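Local coordinates for SVP1-like protein 2 (Kluyveromyces lactis, PDB 4V16), which probably binds phosphatidylinositol 3,5-bisphosphate through its beta-propeller, which brings the protein to membranes, at residues I68-T73 / L77-D82; D88-K93 / N123-I128. All blocks are in the same frame, centred on the assembly; numbering follows the deposited sequence.

Contact 1. Residues I68-T73 / L77-D82; sequences IAFVST and LLHIWD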
loop_
_atom_site.group_PDB
_atom_site.type_symbol
_atom_site.label_atom_id
_atom_site.label_comp_id
_atom_site.label_asym_id
_atom_site.label_seq_id
_atom_site.Cartn_x
_atom_site.Cartn_y
_atom_site.Cartn_z
ATOM N N ILE A 68 -2.691 -16.755 3.286
ATOM C CA ILE A 68 -1.509 -15.920 3.450
ATOM C C ILE A 68 -0.487 -16.250 2.367
ATOM O O ILE A 68 -0.305 -17.414 2.011
ATOM C CB ILE A 68 -0.876 -16.123 4.842
ATOM C CG1 ILE A 68 -1.886 -15.768 5.936
ATOM C CG2 ILE A 68 0.390 -15.279 4.990
ATOM C CD1 ILE A 68 -1.472 -16.209 7.320
ATOM N N ALA A 69 0.174 -15.221 1.845
ATOM C CA ALA A 69 1.219 -15.399 0.843
ATOM C C ALA A 69 2.507 -14.737 1.305
ATOM O O ALA A 69 2.515 -13.550 1.636
ATOM C CB ALA A 69 0.783 -14.823 -0.494
ATOM N N PHE A 70 3.592 -15.507 1.333
ATOM C CA PHE A 70 4.901 -14.967 1.678
ATOM C C PHE A 70 5.964 -15.474 0.710
ATOM O O PHE A 70 5.810 -16.531 0.096
ATOM C CB PHE A 70 5.276 -15.324 3.121
ATOM C CG PHE A 70 5.474 -16.796 3.362
ATOM C CD1 PHE A 70 6.711 -17.386 3.161
ATOM C CD2 PHE A 70 4.426 -17.585 3.810
ATOM C CE1 PHE A 70 6.898 -18.739 3.389
ATOM C CE2 PHE A 70 4.606 -18.939 4.040
ATOM C CZ PHE A 70 5.844 -19.516 3.829
ATOM N N VAL A 71 7.035 -14.697 0.574
ATOM C CA VAL A 71 8.150 -15.045 -0.298
ATOM C C VAL A 71 9.327 -15.551 0.527
ATOM O O VAL A 71 9.734 -14.909 1.496
ATOM C CB VAL A 71 8.606 -13.838 -1.139
ATOM C CG1 VAL A 71 9.716 -14.243 -2.098
ATOM C CG2 VAL A 71 7.430 -13.246 -1.904
ATOM N N SER A 72 9.871 -16.702 0.143
ATOM C CA SER A 72 11.047 -17.246 0.809
ATOM C C SER A 72 12.303 -16.567 0.278
ATOM O O SER A 72 12.666 -16.739 -0.886
ATOM C CB SER A 72 11.138 -18.759 0.611
ATOM O OG SER A 72 12.237 -19.299 1.325
ATOM N N THR A 73 12.957 -15.787 1.134
ATOM C CA THR A 73 14.171 -15.076 0.751
ATOM C C THR A 73 15.245 -16.050 0.276
ATOM O O THR A 73 15.881 -15.837 -0.758
ATOM C CB THR A 73 14.688 -14.247 1.920
ATOM N N LEU A 77 11.073 -18.597 -3.470
ATOM C CA LEU A 77 9.780 -19.243 -3.690
ATOM C C LEU A 77 8.633 -18.409 -3.126
ATOM O O LEU A 77 8.750 -17.836 -2.043
ATOM C CB LEU A 77 9.759 -20.631 -3.045
ATOM C CG LEU A 77 10.385 -21.790 -3.822
ATOM C CD1 LEU A 77 10.549 -22.994 -2.912
ATOM C CD2 LEU A 77 9.538 -22.149 -5.031
ATOM N N LEU A 78 7.527 -18.353 -3.864
ATOM C CA LEU A 78 6.310 -17.710 -3.384
ATOM C C LEU A 78 5.348 -18.760 -2.836
ATOM O O LEU A 78 4.738 -19.510 -3.599
ATOM C CB LEU A 78 5.638 -16.911 -4.502
ATOM C CG LEU A 78 4.264 -16.317 -4.174
ATOM C CD1 LEU A 78 4.354 -15.351 -3.002
ATOM C CD2 LEU A 78 3.671 -15.628 -5.392
ATOM N N HIS A 79 5.219 -18.810 -1.514
ATOM C CA HIS A 79 4.317 -19.756 -0.864
ATOM C C HIS A 79 2.912 -19.183 -0.730
ATOM O O HIS A 79 2.741 -17.975 -0.580
ATOM C CB HIS A 79 4.840 -20.134 0.524
ATOM C CG HIS A 79 6.199 -20.759 0.512
ATOM N ND1 HIS A 79 6.398 -22.111 0.696
ATOM C CD2 HIS A 79 7.429 -20.217 0.348
ATOM C CE1 HIS A 79 7.691 -22.374 0.641
ATOM N NE2 HIS A 79 8.339 -21.242 0.431
ATOM N N ILE A 80 1.915 -20.062 -0.793
ATOM C CA ILE A 80 0.552 -19.718 -0.407
ATOM C C ILE A 80 0.192 -20.565 0.809
ATOM O O ILE A 80 -0.114 -21.752 0.689
ATOM C CB ILE A 80 -0.463 -19.953 -1.543
ATOM C CG1 ILE A 80 -0.061 -19.176 -2.800
ATOM C CG2 ILE A 80 -1.862 -19.546 -1.097
ATOM C CD1 ILE A 80 -0.034 -17.670 -2.626
ATOM N N TRP A 81 0.239 -19.937 1.978
ATOM C CA TRP A 81 0.093 -20.629 3.252
ATOM C C TRP A 81 -1.365 -20.660 3.712
ATOM O O TRP A 81 -2.063 -19.647 3.665
ATOM C CB TRP A 81 0.977 -19.943 4.301
ATOM C CG TRP A 81 0.939 -20.538 5.680
ATOM C CD1 TRP A 81 0.199 -20.103 6.743
ATOM C CD2 TRP A 81 1.695 -21.659 6.151
ATOM N NE1 TRP A 81 0.442 -20.889 7.843
ATOM C CE2 TRP A 81 1.357 -21.852 7.506
ATOM C CE3 TRP A 81 2.622 -22.521 5.558
ATOM C CZ2 TRP A 81 1.912 -22.872 8.277
ATOM C CZ3 TRP A 81 3.171 -23.535 6.325
ATOM C CH2 TRP A 81 2.815 -23.701 7.669
ATOM N N ASP A 82 -1.818 -21.835 4.138
ATOM C CA ASP A 82 -3.154 -21.990 4.700
ATOM C C ASP A 82 -3.067 -21.845 6.215
ATOM O O ASP A 82 -2.354 -22.595 6.882
ATOM C CB ASP A 82 -3.751 -23.343 4.310
ATOM C CG ASP A 82 -5.237 -23.441 4.614
ATOM O OD1 ASP A 82 -5.671 -22.921 5.661
ATOM O OD2 ASP A 82 -5.973 -24.036 3.799
#
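Phe70 and His79 face each other across a hydrogen-bonded pair of two antiparallel strands, and their rings form the main side-chain contact between 68-72 and 77-82. The planes are nearly parallel, 11° apart, but slid so far that they barely overlap; what sits over the Phe70 face is His79 CB, 3.7 Å from the ring centroid in a CH-pi contact. Phe70 reaches this place because its CG lies between the backbone N and the carbonyl carbon (chi1 66°), which leans the ring across to the neighbouring strand. The same ring meets Trp81 CB with its edge, through CE2 at 3.8 Å. Paired amides bind the strands beneath: Ile68 N donates to Trp81 O (3.0 Å) and His79 N to Phe70 O (2.9 Å). The two strands form a beta hairpin, the middle pair of a four-stranded blade in the propeller, and the sheet's other side is closely filled. There Ala69 CB meets Ile80 CD1 at 3.6 Å and Val71 CG2 meets Leu78 CD1 at 3.9 Å, while strands 98-103 and 107-112 of the next blade cover these apolar groups. Towards the hairpin turn the contact is more open: Leu77 and His79 are both partly exposed. His79 NE2 approaches Ser72 CB there, and its ND1 has a weak hydrogen bond to Asp88.

Contact 2. Residues D88-K93 / N123-I128; sequences DITRVK and NPWNKI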
loop_
_atom_site.group_PDB
_atom_site.type_symbol
_atom_site.label_atom_id
_atom_site.label_comp_id
_atom_site.label_asym_id
_atom_site.label_seq_id
_atom_site.Cartn_x
_atom_site.Cartn_y
_atom_site.Cartn_z
ATOM N N ASP A 88 1.466 -25.408 3.402
ATOM C CA ASP A 88 1.492 -24.788 2.084
ATOM C C ASP A 88 0.353 -25.315 1.221
ATOM O O ASP A 88 0.000 -26.491 1.295
ATOM C CB ASP A 88 2.830 -25.048 1.383
ATOM C CG ASP A 88 4.006 -24.408 2.099
ATOM O OD1 ASP A 88 3.826 -23.329 2.703
ATOM O OD2 ASP A 88 5.116 -24.981 2.047
ATOM N N ILE A 89 -0.222 -24.434 0.411
ATOM C CA ILE A 89 -1.176 -24.840 -0.612
ATOM C C ILE A 89 -0.401 -25.130 -1.892
ATOM O O ILE A 89 -0.531 -26.203 -2.479
ATOM C CB ILE A 89 -2.247 -23.763 -0.858
ATOM C CG1 ILE A 89 -3.044 -23.522 0.426
ATOM C CG2 ILE A 89 -3.180 -24.185 -1.989
ATOM C CD1 ILE A 89 -4.056 -22.401 0.334
ATOM N N THR A 90 0.404 -24.160 -2.315
ATOM C CA THR A 90 1.334 -24.345 -3.425
ATOM C C THR A 90 2.572 -23.476 -3.247
ATOM O O THR A 90 2.633 -22.635 -2.351
ATOM C CB THR A 90 0.693 -24.002 -4.786
ATOM O OG1 THR A 90 -0.016 -22.761 -4.687
ATOM C CG2 THR A 90 -0.259 -25.099 -5.230
ATOM N N ARG A 91 3.558 -23.699 -4.111
ATOM C CA ARG A 91 4.741 -22.855 -4.184
ATOM C C ARG A 91 4.971 -22.467 -5.639
ATOM O O ARG A 91 4.826 -23.297 -6.536
ATOM C CB ARG A 91 5.962 -23.573 -3.612
ATOM C CG ARG A 91 5.798 -23.989 -2.155
ATOM C CD ARG A 91 5.887 -25.498 -1.942
ATOM N NE ARG A 91 7.151 -25.889 -1.327
ATOM C CZ ARG A 91 7.439 -27.123 -0.924
ATOM N NH1 ARG A 91 6.552 -28.099 -1.076
ATOM N NH2 ARG A 91 8.615 -27.380 -0.370
ATOM N N VAL A 92 5.317 -21.204 -5.864
ATOM C CA VAL A 92 5.520 -20.687 -7.213
ATOM C C VAL A 92 6.963 -20.234 -7.387
ATOM O O VAL A 92 7.493 -19.493 -6.557
ATOM C CB VAL A 92 4.561 -19.519 -7.513
ATOM C CG1 VAL A 92 4.818 -18.949 -8.899
ATOM C CG2 VAL A 92 3.115 -19.978 -7.393
ATOM N N LYS A 93 7.592 -20.685 -8.468
ATOM C CA LYS A 93 8.985 -20.350 -8.747
ATOM C C LYS A 93 9.120 -18.917 -9.255
ATOM O O LYS A 93 8.433 -18.518 -10.197
ATOM C CB LYS A 93 9.569 -21.323 -9.759
ATOM N N ASN A 123 -6.226 -23.479 -7.854
ATOM C CA ASN A 123 -5.683 -24.482 -8.764
ATOM C C ASN A 123 -6.050 -24.149 -10.210
ATOM O O ASN A 123 -7.188 -23.765 -10.484
ATOM C CB ASN A 123 -6.199 -25.872 -8.387
ATOM C CG ASN A 123 -5.208 -26.972 -8.715
ATOM O OD1 ASN A 123 -4.318 -27.275 -7.919
ATOM N ND2 ASN A 123 -5.358 -27.576 -9.887
ATOM N N PRO A 124 -5.096 -24.300 -11.148
ATOM C CA PRO A 124 -3.735 -24.843 -11.025
ATOM C C PRO A 124 -2.667 -23.838 -10.573
ATOM O O PRO A 124 -1.486 -24.191 -10.567
ATOM C CB PRO A 124 -3.440 -25.318 -12.446
ATOM C CG PRO A 124 -4.165 -24.344 -13.305
ATOM C CD PRO A 124 -5.416 -23.962 -12.548
ATOM N N TRP A 125 -3.069 -22.624 -10.204
ATOM C CA TRP A 125 -2.130 -21.581 -9.776
ATOM C C TRP A 125 -1.124 -21.238 -10.880
ATOM O O TRP A 125 0.072 -21.104 -10.618
ATOM C CB TRP A 125 -1.378 -22.011 -8.508
ATOM C CG TRP A 125 -2.273 -22.486 -7.399
ATOM C CD1 TRP A 125 -2.707 -23.761 -7.185
ATOM C CD2 TRP A 125 -2.842 -21.688 -6.353
ATOM N NE1 TRP A 125 -3.515 -23.808 -6.074
ATOM C CE2 TRP A 125 -3.612 -22.548 -5.544
ATOM C CE3 TRP A 125 -2.775 -20.331 -6.023
ATOM C CZ2 TRP A 125 -4.310 -22.095 -4.425
ATOM C CZ3 TRP A 125 -3.471 -19.883 -4.910
ATOM C CH2 TRP A 125 -4.227 -20.763 -4.126
ATOM N N ASN A 126 -1.621 -21.084 -12.105
ATOM C CA ASN A 126 -0.772 -20.844 -13.270
ATOM C C ASN A 126 -0.786 -19.386 -13.721
ATOM O O ASN A 126 -1.625 -18.599 -13.283
ATOM C CB ASN A 126 -1.216 -21.734 -14.432
ATOM C CG ASN A 126 -2.587 -21.354 -14.966
ATOM O OD1 ASN A 126 -3.539 -21.175 -14.206
ATOM N ND2 ASN A 126 -2.688 -21.218 -16.282
ATOM N N LYS A 127 0.143 -19.037 -14.609
ATOM C CA LYS A 127 0.189 -17.695 -15.182
ATOM C C LYS A 127 -0.965 -17.515 -16.160
ATOM O O LYS A 127 -1.247 -18.400 -16.969
ATOM C CB LYS A 127 1.523 -17.441 -15.886
ATOM C CG LYS A 127 2.729 -17.919 -15.103
ATOM C CD LYS A 127 4.038 -17.389 -15.672
ATOM C CE LYS A 127 4.277 -15.939 -15.278
ATOM N NZ LYS A 127 5.689 -15.524 -15.517
ATOM N N ILE A 128 -1.624 -16.364 -16.083
ATOM C CA ILE A 128 -2.815 -16.100 -16.880
ATOM C C ILE A 128 -2.480 -15.321 -18.148
ATOM O O ILE A 128 -3.198 -15.399 -19.145
ATOM C CB ILE A 128 -3.858 -15.317 -16.059
ATOM C CG1 ILE A 128 -4.225 -16.109 -14.803
ATOM C CG2 ILE A 128 -5.107 -15.028 -16.896
ATOM C CD1 ILE A 128 -5.135 -15.370 -13.862
#
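Thr90 and Trp125 bring the two backbones closest, with their CA atoms still 7.7 Å apart, so no backbone hydrogen bond joins 88-93 to the irregular segment 123-128 and side chains alone span the space. The indole of Trp125 does most of the work. Thr90 lies over one of its faces: the methyl CG2 stands 3.8 Å from the centroid of the five-membered ring, 28° off the normal, in a CH-pi contact that comes nearest at CD1. The hydroxyl, OG1, lies above the same face near CG and CD2, at 3.5 Å from each, so both branches of the threonine rest on the indole. Farther along the ring system, Ile89 offers CG2 to CZ2 at 3.4 Å, its side chain crossing that of the tryptophan at about a right angle. The chain turns a corner at Ile89, within the strand region 87-93. Strand 87-93 is the outermost of one propeller blade, whereas 123-128 belongs to the loop between strands 115-120 and 132-133 of the next, so the contact bridges adjacent blades near their outer rim. Trp125 CG lies beside the backbone N (chi1 -51°) and anti to the carbonyl carbon, which turns the ring towards the strand. On the opposite face of the indole the backbone N of Asn123 lies over the rim, and the cis peptide bond before Pro124 falls within this bend of the loop. Phe121 meets Trp125 edge-to-face, and Ile108 touches it as well. Replacing Trp125 by an alanine would probably strip Thr90 CG2 and Ile89 CG2 of their aromatic cover and would be likely to open a gap between the two blades.

How the contacts relate
Contact 1 is a largely buried pairing within one blade, whereas contact 2 lies at the surface and joins that blade to the next; their centres are about 10 Å apart. They share a sheet, since strand 77-82 of contact 1 neighbours strand 87-93 of contact 2, with probable backbone hydrogen bonds from Ile89 N to Ile80 O and from Val92 N to Leu78 O. Trp81 also packs against Asp88. Their chemistry follows their place: 68-73 / 77-82 combines regular backbone bonding with side chains on both faces of the sheet, while 88-93 / 123-128 has no hydrogen bond and depends on a single indole.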